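Local structure of erythropoietin (Homo sapiens, 1EER) at residues Y15-T26 and F138-L149. The protein acts as a hormone that binds and dimerises its receptor, activating JAK2 and so driving the proliferation and differentiation of red blood cell precursors. The protein carries 5 engineered substitutions. Sequence-based numbering, arbitrary orientation.
Sequences YLLEAKEAEKIT and FRKLFRVYSNFL. Engineered in segment 15-26: Lys24 (natural residue Asn).
Ala19 puts its methyl against the ring of Tyr145, CB lying 3.4 Å from CE2, and the same methyl also rests on the backbone of Ser146, where the two CA atoms come within 4.7 Å. One turn on, Ala22 repeats the pattern, its CB 3.4 Å from CD1 of Phe142. Thr26 crosses that side chain at about a right angle, with CG2 3.4 Å from Phe142 CD2, so both methyls come obliquely from one side of the ring. Thr26 also rests its CB on Arg139 CA at 3.6 Å. Phe142 reaches the two methyls with CG beside its backbone N (chi1 -81°), and its ring goes on to touch His94 of helix 91-111. At the other end Leu16 CD1 packs on Leu149 CB at 3.7 Å. The axes of 15-25 and 138-149 come within 7.9 Å, 153° apart in direction, a closeness consistent with the small Ala19 and Ser146 where these two long helices of the four-helix cytokine bundle meet.

Direct apolar contact is supplemented by water. Ser146 OG, turned anti to its own N (chi1 177°), shares with Leu16 O a water whose oxygen is 2.8 Å from both and donates to the carbonyl. Another water donates to both Glu23 O and Arg139 O. Farther out, Arg143 directs its guanidinium to an acidic side chain of another protein chain, and Leu16 packs on an apolar side chain of that chain. The chemistry therefore implies a helix pair held by close hydrophobic fit, with waters joining several of its polar atoms across the two helices and a flank that meets the partner protein.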
ATOM      1  N   TYR A  15       2.942   3.411   3.116  1.00 15.68           N
ATOM      2  CA  TYR A  15       2.194   4.443   3.817  1.00 20.76           C
ATOM      3  C   TYR A  15       0.724   4.502   3.397  1.00 18.45           C
ATOM      4  O   TYR A  15      -0.159   4.690   4.231  1.00 17.63           O
ATOM      5  CB  TYR A  15       2.891   5.790   3.608  1.00 17.80           C
ATOM      6  CG  TYR A  15       4.343   5.741   4.038  1.00 22.76           C
ATOM      7  CD1 TYR A  15       4.688   5.709   5.393  1.00 22.03           C
ATOM      8  CD2 TYR A  15       5.370   5.686   3.095  1.00 24.03           C
ATOM      9  CE1 TYR A  15       6.020   5.622   5.798  1.00 23.19           C
ATOM     10  CE2 TYR A  15       6.705   5.600   3.487  1.00 19.88           C
ATOM     11  CZ  TYR A  15       7.022   5.568   4.840  1.00 26.23           C
ATOM     12  OH  TYR A  15       8.338   5.485   5.234  1.00 19.87           O
ATOM     13  N   LEU A  16       0.465   4.326   2.108  1.00 18.85           N
ATOM     14  CA  LEU A  16      -0.904   4.353   1.615  1.00 20.34           C
ATOM     15  C   LEU A  16      -1.729   3.256   2.274  1.00 20.31           C
ATOM     16  O   LEU A  16      -2.890   3.474   2.622  1.00 19.85           O
ATOM     17  CB  LEU A  16      -0.931   4.185   0.094  1.00 20.22           C
ATOM     18  CG  LEU A  16      -0.763   5.469  -0.730  1.00 20.65           C
ATOM     19  CD1 LEU A  16       0.393   6.334  -0.186  1.00 16.54           C
ATOM     20  CD2 LEU A  16      -0.519   5.087  -2.176  1.00 17.03           C
ATOM     21  N   LEU A  17      -1.138   2.077   2.456  1.00 20.07           N
ATOM     22  CA  LEU A  17      -1.861   0.977   3.086  1.00 16.74           C
ATOM     23  C   LEU A  17      -2.043   1.236   4.579  1.00 17.65           C
ATOM     24  O   LEU A  17      -3.031   0.817   5.173  1.00 17.72           O
ATOM     25  CB  LEU A  17      -1.134  -0.347   2.857  1.00 18.40           C
ATOM     26  CG  LEU A  17      -1.038  -0.777   1.391  1.00 17.31           C
ATOM     27  CD1 LEU A  17      -0.169  -2.020   1.287  1.00 15.98           C
ATOM     28  CD2 LEU A  17      -2.429  -1.030   0.833  1.00 18.96           C
ATOM     29  N   GLU A  18      -1.087   1.928   5.187  1.00 18.94           N
ATOM     30  CA  GLU A  18      -1.191   2.258   6.599  1.00 17.32           C
ATOM     31  C   GLU A  18      -2.386   3.190   6.761  1.00 16.38           C
ATOM     32  O   GLU A  18      -3.224   2.990   7.642  1.00 17.19           O
ATOM     33  CB  GLU A  18       0.070   2.985   7.062  1.00 21.91           C
ATOM     34  CG  GLU A  18       0.852   2.269   8.141  1.00 23.08           C
ATOM     35  CD  GLU A  18       2.309   2.690   8.174  1.00 22.58           C
ATOM     36  OE1 GLU A  18       2.586   3.901   8.039  1.00 17.93           O
ATOM     37  OE2 GLU A  18       3.178   1.805   8.330  1.00 24.43           O
ATOM     38  N   ALA A  19      -2.451   4.206   5.902  1.00 16.37           N
ATOM     39  CA  ALA A  19      -3.528   5.190   5.941  1.00 18.33           C
ATOM     40  C   ALA A  19      -4.896   4.548   5.710  1.00 21.30           C
ATOM     41  O   ALA A  19      -5.891   4.951   6.322  1.00 19.31           O
ATOM     42  CB  ALA A  19      -3.273   6.288   4.912  1.00 14.50           C
ATOM     43  N   LYS A  20      -4.942   3.545   4.831  1.00 21.56           N
ATOM     44  CA  LYS A  20      -6.184   2.832   4.531  1.00 17.85           C
ATOM     45  C   LYS A  20      -6.675   2.148   5.801  1.00 17.33           C
ATOM     46  O   LYS A  20      -7.859   2.208   6.135  1.00 22.25           O
ATOM     47  CB  LYS A  20      -5.935   1.787   3.439  1.00 14.13           C
ATOM     48  CG  LYS A  20      -7.152   0.992   3.002  1.00 16.96           C
ATOM     49  CD  LYS A  20      -6.877   0.329   1.656  1.00 15.63           C
ATOM     50  CE  LYS A  20      -7.705  -0.919   1.463  1.00 15.54           C
ATOM     51  NZ  LYS A  20      -9.137  -0.603   1.214  1.00 22.00           N
ATOM     52  N   GLU A  21      -5.752   1.506   6.515  1.00 16.70           N
ATOM     53  CA  GLU A  21      -6.100   0.808   7.743  1.00 15.65           C
ATOM     54  C   GLU A  21      -6.550   1.818   8.795  1.00 11.86           C
ATOM     55  O   GLU A  21      -7.496   1.574   9.543  1.00 18.26           O
ATOM     56  CB  GLU A  21      -4.904  -0.009   8.243  1.00 15.52           C
ATOM     57  CG  GLU A  21      -5.169  -0.819   9.506  1.00 23.62           C
ATOM     58  CD  GLU A  21      -6.241  -1.886   9.329  1.00 28.58           C
ATOM     59  OE1 GLU A  21      -6.570  -2.214   8.170  1.00 33.67           O
ATOM     60  OE2 GLU A  21      -6.754  -2.397  10.351  1.00 29.40           O
ATOM     61  N   ALA A  22      -5.882   2.962   8.840  1.00 16.46           N
ATOM     62  CA  ALA A  22      -6.246   3.996   9.798  1.00 17.13           C
ATOM     63  C   ALA A  22      -7.676   4.434   9.488  1.00 22.71           C
ATOM     64  O   ALA A  22      -8.545   4.423  10.362  1.00 24.98           O
ATOM     65  CB  ALA A  22      -5.287   5.181   9.683  1.00 13.41           C
ATOM     66  N   GLU A  23      -7.915   4.816   8.235  1.00 21.68           N
ATOM     67  CA  GLU A  23      -9.238   5.255   7.807  1.00 19.85           C
ATOM     68  C   GLU A  23     -10.279   4.162   8.065  1.00 23.40           C
ATOM     69  O   GLU A  23     -11.345   4.420   8.640  1.00 25.99           O
ATOM     70  CB  GLU A  23      -9.207   5.629   6.318  1.00 22.78           C
ATOM     71  CG  GLU A  23     -10.571   5.691   5.638  1.00 26.67           C
ATOM     72  CD  GLU A  23     -10.973   4.347   5.046  1.00 35.45           C
ATOM     73  OE1 GLU A  23     -10.240   3.848   4.162  1.00 34.86           O
ATOM     74  OE2 GLU A  23     -12.015   3.787   5.466  1.00 31.57           O
ATOM     75  N   LYS A  24      -9.969   2.936   7.657  1.00 18.66           N
ATOM     76  CA  LYS A  24     -10.904   1.837   7.846  1.00 18.53           C
ATOM     77  C   LYS A  24     -11.271   1.636   9.311  1.00 22.61           C
ATOM     78  O   LYS A  24     -12.446   1.504   9.654  1.00 20.36           O
ATOM     79  CB  LYS A  24     -10.325   0.547   7.270  1.00 17.92           C
ATOM     80  CG  LYS A  24     -11.208  -0.679   7.460  1.00 17.16           C
ATOM     81  CD  LYS A  24     -10.418  -1.969   7.216  1.00 23.23           C
ATOM     82  CE  LYS A  24      -9.867  -2.543   8.524  1.00 27.66           C
ATOM     83  NZ  LYS A  24      -8.757  -3.514   8.305  1.00 27.19           N
ATOM     84  N   ILE A  25     -10.264   1.620  10.177  1.00 25.57           N
ATOM     85  CA  ILE A  25     -10.489   1.424  11.606  1.00 24.35           C
ATOM     86  C   ILE A  25     -11.294   2.565  12.263  1.00 25.21           C
ATOM     87  O   ILE A  25     -12.080   2.328  13.187  1.00 23.93           O
ATOM     88  CB  ILE A  25      -9.130   1.240  12.336  1.00 25.41           C
ATOM     89  CG1 ILE A  25      -8.471  -0.070  11.876  1.00 25.62           C
ATOM     90  CG2 ILE A  25      -9.325   1.256  13.842  1.00 21.33           C
ATOM     91  CD1 ILE A  25      -9.303  -1.319  12.122  1.00 22.17           C
ATOM     92  N   THR A  26     -11.118   3.797  11.791  1.00 27.63           N
ATOM     93  CA  THR A  26     -11.857   4.911  12.382  1.00 27.37           C
ATOM     94  C   THR A  26     -13.316   4.980  11.928  1.00 28.70           C
ATOM     95  O   THR A  26     -14.056   5.869  12.340  1.00 26.33           O
ATOM     96  CB  THR A  26     -11.176   6.290  12.124  1.00 22.35           C
ATOM     97  OG1 THR A  26     -10.496   6.291  10.868  1.00 18.75           O
ATOM     98  CG2 THR A  26     -10.169   6.584  13.222  1.00 32.93           C
ATOM     99  N   PHE A 138     -11.536  11.967  14.604  1.00 22.40           N
ATOM    100  CA  PHE A 138     -10.332  11.316  14.118  1.00 21.40           C
ATOM    101  C   PHE A 138     -10.665  10.584  12.836  1.00 23.03           C
ATOM    102  O   PHE A 138      -9.795  10.332  12.000  1.00 24.07           O
ATOM    103  CB  PHE A 138      -9.801  10.343  15.169  1.00 23.21           C
ATOM    104  CG  PHE A 138      -8.884  10.985  16.160  1.00 25.65           C
ATOM    105  CD1 PHE A 138      -7.540  11.176  15.857  1.00 25.18           C
ATOM    106  CD2 PHE A 138      -9.376  11.454  17.375  1.00 25.59           C
ATOM    107  CE1 PHE A 138      -6.696  11.831  16.750  1.00 22.60           C
ATOM    108  CE2 PHE A 138      -8.541  12.109  18.273  1.00 30.13           C
ATOM    109  CZ  PHE A 138      -7.198  12.299  17.960  1.00 25.47           C
ATOM    110  N   ARG A 139     -11.946  10.255  12.693  1.00 27.54           N
ATOM    111  CA  ARG A 139     -12.451   9.556  11.519  1.00 24.58           C
ATOM    112  C   ARG A 139     -12.232  10.395  10.269  1.00 19.76           C
ATOM    113  O   ARG A 139     -11.692   9.901   9.281  1.00 24.57           O
ATOM    114  CB  ARG A 139     -13.948   9.247  11.677  1.00 24.44           C
ATOM    115  CG  ARG A 139     -14.518   8.404  10.537  1.00 22.05           C
ATOM    116  CD  ARG A 139     -16.029   8.334  10.581  1.00 20.57           C
ATOM    117  NE  ARG A 139     -16.594   9.407  11.390  1.00 30.09           N
ATOM    118  CZ  ARG A 139     -17.467   9.218  12.373  1.00 31.67           C
ATOM    119  NH1 ARG A 139     -17.884   7.988  12.672  1.00 36.24           N
ATOM    120  NH2 ARG A 139     -17.920  10.259  13.061  1.00 27.72           N
ATOM    121  N   LYS A 140     -12.642  11.664  10.306  1.00 17.80           N
ATOM    122  CA  LYS A 140     -12.454  12.514   9.143  1.00 14.81           C
ATOM    123  C   LYS A 140     -10.977  12.799   8.939  1.00 18.77           C
ATOM    124  O   LYS A 140     -10.510  12.876   7.810  1.00 23.24           O
ATOM    125  CB  LYS A 140     -13.219  13.830   9.275  1.00 16.09           C
ATOM    126  CG  LYS A 140     -13.234  14.601   7.960  1.00 16.78           C
ATOM    127  CD  LYS A 140     -14.148  15.814   7.965  1.00 16.51           C
ATOM    128  CE  LYS A 140     -13.688  16.805   6.908  1.00 19.33           C
ATOM    129  NZ  LYS A 140     -14.718  17.813   6.551  1.00 16.58           N
ATOM    130  N   LEU A 141     -10.238  12.948  10.036  1.00 24.06           N
ATOM    131  CA  LEU A 141      -8.802  13.214   9.963  1.00 19.06           C
ATOM    132  C   LEU A 141      -8.104  12.083   9.211  1.00 11.16           C
ATOM    133  O   LEU A 141      -7.334  12.313   8.292  1.00 15.17           O
ATOM    134  CB  LEU A 141      -8.217  13.344  11.384  1.00 22.65           C
ATOM    135  CG  LEU A 141      -6.733  13.688  11.595  1.00 20.95           C
ATOM    136  CD1 LEU A 141      -6.305  14.829  10.683  1.00 20.46           C
ATOM    137  CD2 LEU A 141      -6.510  14.075  13.047  1.00 18.89           C
ATOM    138  N   PHE A 142      -8.387  10.853   9.605  1.00 13.39           N
ATOM    139  CA  PHE A 142      -7.770   9.711   8.965  1.00 18.57           C
ATOM    140  C   PHE A 142      -8.267   9.450   7.549  1.00 20.44           C
ATOM    141  O   PHE A 142      -7.500   8.986   6.707  1.00 22.27           O
ATOM    142  CB  PHE A 142      -7.950   8.477   9.841  1.00 18.99           C
ATOM    143  CG  PHE A 142      -6.954   8.395  10.959  1.00 19.67           C
ATOM    144  CD1 PHE A 142      -5.588   8.388  10.686  1.00 22.45           C
ATOM    145  CD2 PHE A 142      -7.371   8.363  12.281  1.00 23.12           C
ATOM    146  CE1 PHE A 142      -4.645   8.354  11.725  1.00 25.80           C
ATOM    147  CE2 PHE A 142      -6.434   8.326  13.333  1.00 23.78           C
ATOM    148  CZ  PHE A 142      -5.073   8.323  13.051  1.00 19.00           C
ATOM    149  N   ARG A 143      -9.538   9.741   7.281  1.00 20.06           N
ATOM    150  CA  ARG A 143     -10.077   9.547   5.940  1.00 18.93           C
ATOM    151  C   ARG A 143      -9.369  10.531   5.008  1.00 15.22           C
ATOM    152  O   ARG A 143      -9.028  10.201   3.872  1.00 15.68           O
ATOM    153  CB  ARG A 143     -11.588   9.797   5.928  1.00 20.63           C
ATOM    154  CG  ARG A 143     -12.210   9.779   4.530  1.00 23.65           C
ATOM    155  CD  ARG A 143     -13.732   9.923   4.586  1.00 26.77           C
ATOM    156  NE  ARG A 143     -14.171  11.241   5.051  1.00 16.19           N
ATOM    157  CZ  ARG A 143     -14.861  11.441   6.170  1.00 16.00           C
ATOM    158  NH1 ARG A 143     -15.187  10.412   6.935  1.00 14.68           N
ATOM    159  NH2 ARG A 143     -15.238  12.670   6.518  1.00 15.67           N
ATOM    160  N   VAL A 144      -9.136  11.740   5.503  1.00 11.28           N
ATOM    161  CA  VAL A 144      -8.451  12.774   4.726  1.00 14.01           C
ATOM    162  C   VAL A 144      -6.984  12.355   4.506  1.00 17.72           C
ATOM    163  O   VAL A 144      -6.414  12.559   3.428  1.00 18.62           O
ATOM    164  CB  VAL A 144      -8.497  14.154   5.479  1.00 16.26           C
ATOM    165  CG1 VAL A 144      -7.421  15.093   4.948  1.00 13.39           C
ATOM    166  CG2 VAL A 144      -9.872  14.791   5.335  1.00 12.60           C
ATOM    167  N   TYR A 145      -6.384  11.777   5.546  1.00 16.61           N
ATOM    168  CA  TYR A 145      -5.002  11.317   5.500  1.00 15.75           C
ATOM    169  C   TYR A 145      -4.853  10.322   4.351  1.00 18.30           C
ATOM    170  O   TYR A 145      -3.946  10.451   3.533  1.00 19.68           O
ATOM    171  CB  TYR A 145      -4.633  10.655   6.840  1.00 15.39           C
ATOM    172  CG  TYR A 145      -3.288   9.958   6.883  1.00 10.82           C
ATOM    173  CD1 TYR A 145      -2.126  10.608   6.469  1.00 16.53           C
ATOM    174  CD2 TYR A 145      -3.172   8.665   7.392  1.00 15.25           C
ATOM    175  CE1 TYR A 145      -0.873   9.991   6.566  1.00 18.81           C
ATOM    176  CE2 TYR A 145      -1.921   8.032   7.494  1.00 20.64           C
ATOM    177  CZ  TYR A 145      -0.777   8.704   7.078  1.00 21.47           C
ATOM    178  OH  TYR A 145       0.455   8.092   7.167  1.00 19.58           O
ATOM    179  N   SER A 146      -5.758   9.344   4.291  1.00 21.35           N
ATOM    180  CA  SER A 146      -5.745   8.322   3.234  1.00 20.60           C
ATOM    181  C   SER A 146      -6.062   8.897   1.846  1.00 17.47           C
ATOM    182  O   SER A 146      -5.350   8.622   0.882  1.00 16.81           O
ATOM    183  CB  SER A 146      -6.750   7.207   3.569  1.00 13.83           C
ATOM    184  OG  SER A 146      -6.805   6.232   2.541  1.00 19.24           O
ATOM    185  N   ASN A 147      -7.123   9.697   1.745  1.00 16.12           N
ATOM    186  CA  ASN A 147      -7.506  10.280   0.464  1.00 17.15           C
ATOM    187  C   ASN A 147      -6.403  11.160  -0.110  1.00 16.24           C
ATOM    188  O   ASN A 147      -6.208  11.204  -1.329  1.00 14.90           O
ATOM    189  CB  ASN A 147      -8.800  11.094   0.604  1.00 19.98           C
ATOM    190  CG  ASN A 147     -10.053  10.246   0.421  1.00 17.62           C
ATOM    191  OD1 ASN A 147      -9.993   9.123  -0.071  1.00 20.20           O
ATOM    192  ND2 ASN A 147     -11.193  10.788   0.817  1.00 13.96           N
ATOM    193  N   PHE A 148      -5.675  11.858   0.765  1.00 16.27           N
ATOM    194  CA  PHE A 148      -4.586  12.726   0.306  1.00 14.94           C
ATOM    195  C   PHE A 148      -3.377  11.953  -0.239  1.00 12.96           C
ATOM    196  O   PHE A 148      -2.870  12.248  -1.332  1.00 14.23           O
ATOM    197  CB  PHE A 148      -4.113  13.648   1.435  1.00 15.77           C
ATOM    198  CG  PHE A 148      -3.205  14.753   0.965  1.00 18.80           C
ATOM    199  CD1 PHE A 148      -1.843  14.529   0.800  1.00 18.91           C
ATOM    200  CD2 PHE A 148      -3.715  16.017   0.675  1.00 23.93           C
ATOM    201  CE1 PHE A 148      -1.000  15.543   0.356  1.00 20.84           C
ATOM    202  CE2 PHE A 148      -2.881  17.040   0.228  1.00 22.54           C
ATOM    203  CZ  PHE A 148      -1.520  16.804   0.068  1.00 23.85           C
ATOM    204  N   LEU A 149      -2.911  10.970   0.524  1.00 15.64           N
ATOM    205  CA  LEU A 149      -1.752  10.185   0.111  1.00 17.99           C
ATOM    206  C   LEU A 149      -2.059   9.325  -1.111  1.00 19.94           C
ATOM    207  O   LEU A 149      -1.256   9.235  -2.044  1.00 17.74           O
ATOM    208  CB  LEU A 149      -1.269   9.271   1.251  1.00 20.63           C
ATOM    209  CG  LEU A 149      -1.050   9.798   2.673  1.00 19.40           C
ATOM    210  CD1 LEU A 149      -0.500   8.670   3.522  1.00 21.27           C
ATOM    211  CD2 LEU A 149      -0.116  10.982   2.671  1.00 16.62           C
TER
HETATM  212  O   HOH W   1      -4.918   4.659   1.115  1.00 16.96           O
HETATM  213  O   HOH W   2       0.721   6.138   8.587  1.00 19.59           O
HETATM  214  O   HOH W   3     -12.127   7.264   8.580  1.00 15.41           O
HETATM  215  O   HOH W   4      -9.138   5.320   2.112  1.00 21.52           O